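Local coordinates for protein D-glycero-beta-D-manno-heptose-1,7-bisphosphate 7-phosphatase (Mesorhizobium loti, PDB 2O2X) that removes the C-7 phosphate from D-glycero-beta-D-manno-heptose 1,7-bisphosphate, a magnesium-dependent step in the making of ADP-heptose, at residues Leu34-Val44 with Ile55-Ile65. Residues are numbered along the deposited sequence; the frame is centred on the assembly and turned at random.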
# COMPACT_ATOMS: atom_id res chain seq x y z
N LEU A 34 7.53 -4.19 1.42
CA LEU A 34 6.46 -4.53 0.52
C LEU A 34 5.40 -3.47 0.66
O LEU A 34 4.70 -3.41 1.67
CB LEU A 34 5.87 -5.91 0.81
CG LEU A 34 4.66 -6.32 -0.06
CD1 LEU A 34 5.02 -6.42 -1.50
CD2 LEU A 34 4.09 -7.63 0.45
N PHE A 35 5.28 -2.62 -0.36
CA PHE A 35 4.22 -1.61 -0.42
C PHE A 35 2.98 -2.21 -1.09
O PHE A 35 3.10 -2.81 -2.15
CB PHE A 35 4.66 -0.39 -1.23
CG PHE A 35 5.72 0.46 -0.56
CD1 PHE A 35 5.37 1.41 0.40
CD2 PHE A 35 7.07 0.32 -0.89
CE1 PHE A 35 6.33 2.21 1.02
CE2 PHE A 35 8.03 1.13 -0.27
CZ PHE A 35 7.65 2.06 0.69
N LEU A 36 1.81 -1.98 -0.49
CA LEU A 36 0.55 -2.46 -1.02
C LEU A 36 -0.44 -1.33 -1.11
O LEU A 36 -0.69 -0.62 -0.13
CB LEU A 36 -0.06 -3.53 -0.10
CG LEU A 36 0.78 -4.79 0.13
CD1 LEU A 36 0.10 -5.73 1.12
CD2 LEU A 36 1.06 -5.50 -1.19
N ASP A 37 -1.09 -1.18 -2.24
CA ASP A 37 -2.33 -0.40 -2.28
C ASP A 37 -3.39 -1.18 -1.45
O ASP A 37 -3.21 -2.37 -1.14
CB ASP A 37 -2.77 -0.22 -3.74
CG ASP A 37 -3.97 0.74 -3.89
OD1 ASP A 37 -4.23 1.58 -3.03
OD2 ASP A 37 -4.63 0.66 -4.93
N ARG A 38 -4.49 -0.52 -1.05
CA ARG A 38 -5.51 -1.16 -0.26
C ARG A 38 -6.72 -1.58 -1.13
O ARG A 38 -6.91 -2.77 -1.38
CB ARG A 38 -5.91 -0.32 0.95
CG ARG A 38 -6.51 -1.19 2.07
CD ARG A 38 -7.32 -0.38 3.07
NE ARG A 38 -8.58 0.02 2.47
CZ ARG A 38 -9.37 0.98 2.93
NH1 ARG A 38 -9.06 1.65 4.04
NH2 ARG A 38 -10.47 1.28 2.27
N ASP A 39 -7.53 -0.62 -1.58
CA ASP A 39 -8.76 -0.93 -2.31
C ASP A 39 -8.42 -1.46 -3.70
O ASP A 39 -7.85 -0.72 -4.52
CB ASP A 39 -9.62 0.33 -2.40
CG ASP A 39 -10.02 0.88 -1.04
OD1 ASP A 39 -10.59 0.14 -0.23
OD2 ASP A 39 -9.79 2.09 -0.83
N GLY A 40 -8.83 -2.69 -3.98
CA GLY A 40 -8.47 -3.37 -5.22
C GLY A 40 -7.27 -4.31 -5.13
O GLY A 40 -6.97 -5.06 -6.07
N THR A 41 -6.61 -4.33 -3.97
CA THR A 41 -5.39 -5.10 -3.77
C THR A 41 -5.54 -5.98 -2.54
O THR A 41 -5.61 -7.21 -2.66
CB THR A 41 -4.15 -4.17 -3.71
OG1 THR A 41 -3.99 -3.52 -4.96
CG2 THR A 41 -2.87 -4.93 -3.42
N ILE A 42 -5.68 -5.37 -1.36
CA ILE A 42 -5.94 -6.08 -0.13
C ILE A 42 -7.41 -6.38 0.04
O ILE A 42 -7.76 -7.49 0.44
CB ILE A 42 -5.42 -5.25 1.07
CG1 ILE A 42 -3.91 -5.09 0.98
CG2 ILE A 42 -5.82 -5.92 2.40
CD1 ILE A 42 -3.35 -4.13 2.02
N ASN A 43 -8.26 -5.40 -0.23
CA ASN A 43 -9.70 -5.62 -0.15
C ASN A 43 -10.34 -5.37 -1.49
O ASN A 43 -9.76 -4.74 -2.39
CB ASN A 43 -10.35 -4.75 0.95
CG ASN A 43 -10.17 -3.27 0.74
OD1 ASN A 43 -9.20 -2.71 1.21
ND2 ASN A 43 -11.10 -2.63 0.04
N VAL A 44 -11.53 -5.91 -1.67
CA VAL A 44 -12.24 -5.75 -2.90
C VAL A 44 -12.56 -4.26 -3.11
O VAL A 44 -12.99 -3.56 -2.18
CB VAL A 44 -13.54 -6.59 -2.90
CG1 VAL A 44 -14.36 -6.32 -4.16
CG2 VAL A 44 -13.21 -8.06 -2.79
N ILE A 55 -16.71 -4.44 3.72
CA ILE A 55 -15.31 -4.83 3.40
C ILE A 55 -15.17 -6.34 3.26
O ILE A 55 -15.61 -7.12 4.14
CB ILE A 55 -14.35 -4.29 4.47
CG1 ILE A 55 -14.24 -2.77 4.35
CG2 ILE A 55 -12.97 -4.94 4.40
CD1 ILE A 55 -13.34 -2.29 3.18
N VAL A 56 -14.53 -6.76 2.17
CA VAL A 56 -14.19 -8.16 1.92
C VAL A 56 -12.75 -8.22 1.45
O VAL A 56 -12.38 -7.48 0.55
CB VAL A 56 -15.10 -8.72 0.80
CG1 VAL A 56 -14.72 -10.14 0.44
CG2 VAL A 56 -16.54 -8.65 1.25
N LEU A 57 -11.96 -9.10 2.05
CA LEU A 57 -10.58 -9.30 1.62
C LEU A 57 -10.50 -9.95 0.25
O LEU A 57 -11.37 -10.75 -0.13
CB LEU A 57 -9.82 -10.13 2.62
CG LEU A 57 -9.65 -9.59 4.03
CD1 LEU A 57 -8.76 -10.48 4.81
CD2 LEU A 57 -9.11 -8.20 4.02
N ARG A 58 -9.45 -9.62 -0.49
CA ARG A 58 -9.05 -10.38 -1.68
C ARG A 58 -8.14 -11.51 -1.21
O ARG A 58 -6.99 -11.27 -0.83
CB ARG A 58 -8.36 -9.49 -2.71
CG ARG A 58 -9.25 -8.39 -3.26
CD ARG A 58 -8.60 -7.58 -4.34
NE ARG A 58 -8.32 -8.37 -5.56
CZ ARG A 58 -7.14 -8.87 -5.92
NH1 ARG A 58 -6.04 -8.67 -5.20
NH2 ARG A 58 -7.07 -9.57 -7.03
N PRO A 59 -8.64 -12.76 -1.20
CA PRO A 59 -7.76 -13.80 -0.61
C PRO A 59 -6.47 -14.01 -1.36
O PRO A 59 -5.49 -14.45 -0.78
CB PRO A 59 -8.64 -15.07 -0.63
CG PRO A 59 -10.06 -14.54 -0.77
CD PRO A 59 -9.94 -13.31 -1.62
N GLN A 60 -6.44 -13.67 -2.63
CA GLN A 60 -5.21 -13.90 -3.41
C GLN A 60 -4.04 -12.97 -3.02
O GLN A 60 -2.92 -13.22 -3.41
CB GLN A 60 -5.50 -13.91 -4.91
CG GLN A 60 -6.16 -12.71 -5.48
CD GLN A 60 -7.70 -12.78 -5.49
OE1 GLN A 60 -8.36 -12.72 -4.44
NE2 GLN A 60 -8.28 -12.83 -6.68
N MSE A 61 -4.31 -11.95 -2.21
CA MSE A 61 -3.23 -11.11 -1.67
C MSE A 61 -2.65 -11.70 -0.39
O MSE A 61 -1.56 -11.33 0.05
CB MSE A 61 -3.70 -9.67 -1.42
CG MSE A 61 -2.58 -8.65 -1.31
SE MSE A 61 -1.28 -8.59 -2.75
CE MSE A 61 -2.48 -8.71 -4.24
N LEU A 62 -3.39 -12.58 0.27
CA LEU A 62 -2.97 -13.05 1.59
C LEU A 62 -1.64 -13.83 1.57
O LEU A 62 -0.83 -13.64 2.48
CB LEU A 62 -4.07 -13.88 2.26
CG LEU A 62 -5.36 -13.09 2.55
CD1 LEU A 62 -6.50 -13.98 3.01
CD2 LEU A 62 -5.10 -11.99 3.57
N PRO A 63 -1.37 -14.68 0.54
CA PRO A 63 -0.04 -15.31 0.50
C PRO A 63 1.11 -14.31 0.47
O PRO A 63 2.17 -14.56 1.01
CB PRO A 63 -0.10 -16.14 -0.78
CG PRO A 63 -1.55 -16.46 -0.92
CD PRO A 63 -2.22 -15.18 -0.55
N ALA A 64 0.92 -13.20 -0.23
CA ALA A 64 1.99 -12.18 -0.29
C ALA A 64 2.24 -11.53 1.05
O ALA A 64 3.40 -11.34 1.45
CB ALA A 64 1.64 -11.12 -1.34
N ILE A 65 1.19 -11.16 1.76
CA ILE A 65 1.35 -10.57 3.08
C ILE A 65 2.00 -11.59 4.03
O ILE A 65 2.94 -11.25 4.73
CB ILE A 65 0.01 -10.04 3.64
CG1 ILE A 65 -0.63 -9.02 2.69
CG2 ILE A 65 0.22 -9.38 4.99
CD1 ILE A 65 -1.97 -8.54 3.13
O HOH W 1 -6.14 -9.64 1.35
O HOH W 2 -14.17 -4.48 0.06
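Leu34 and Leu36 of the central strand 34-36 turn their side chains to the first turn of helix 62-71, the helix of a beta-alpha-beta unit whose second strand is 75-80. CD2 of Leu34 lies against the backbone oxygen of Ala64, and the branches of Leu36 divide, CD1 resting 3.7 Å from Ile65 CG1 while CD2 meets the selenium of Met61, a selenomethionine. After the strand comes the Asp-Arg-Asp loop of a HAD phosphatase, with Asp37 the nucleophile and Asp39 the proton donor by similarity. Arg38 O gathers the amides of Thr41, Ile42 and Asn43, curling the loop so that successive carbonyls face Arg58. The bend of that arginine at chi3 (65°) brings its guanidinium to Thr41, where NH1 bonds O at 3.0 Å, within both the guanidinium and carbonyl planes; Gly40 O sits over one face. Met61 CB packs on the same Thr41 oxygen, and its methyl CE lies 3.9 Å from Thr41 CG2. Ile42 O takes the amide of Arg58 (2.9 Å from N) and a water that also donates to Arg58 O. Asn43 faces Leu57 in a single antiparallel bridge as a non-hydrogen-bonded pair, flanked by that bond and by a nearly straight one of 2.8 Å from Val44 N to Val56 O. With CG between the backbone N and the carbonyl carbon (chi1 61°), the Asn43 amide turns back into the loop, giving ND2 in plane to the anti lone pair of Asp39 OD1, 2.8 Å away, while CD1 of Ile55 packs beside it. Arg38 NH2 makes a salt bridge to that oxygen from the syn side. Val56 and Arg58 thus hold the loop's backbone, whereas Asn43 and Arg38 hold Asp39 OD1 and Gln81 binds OD2, consistent with second-shell positioning of the proposed proton donor.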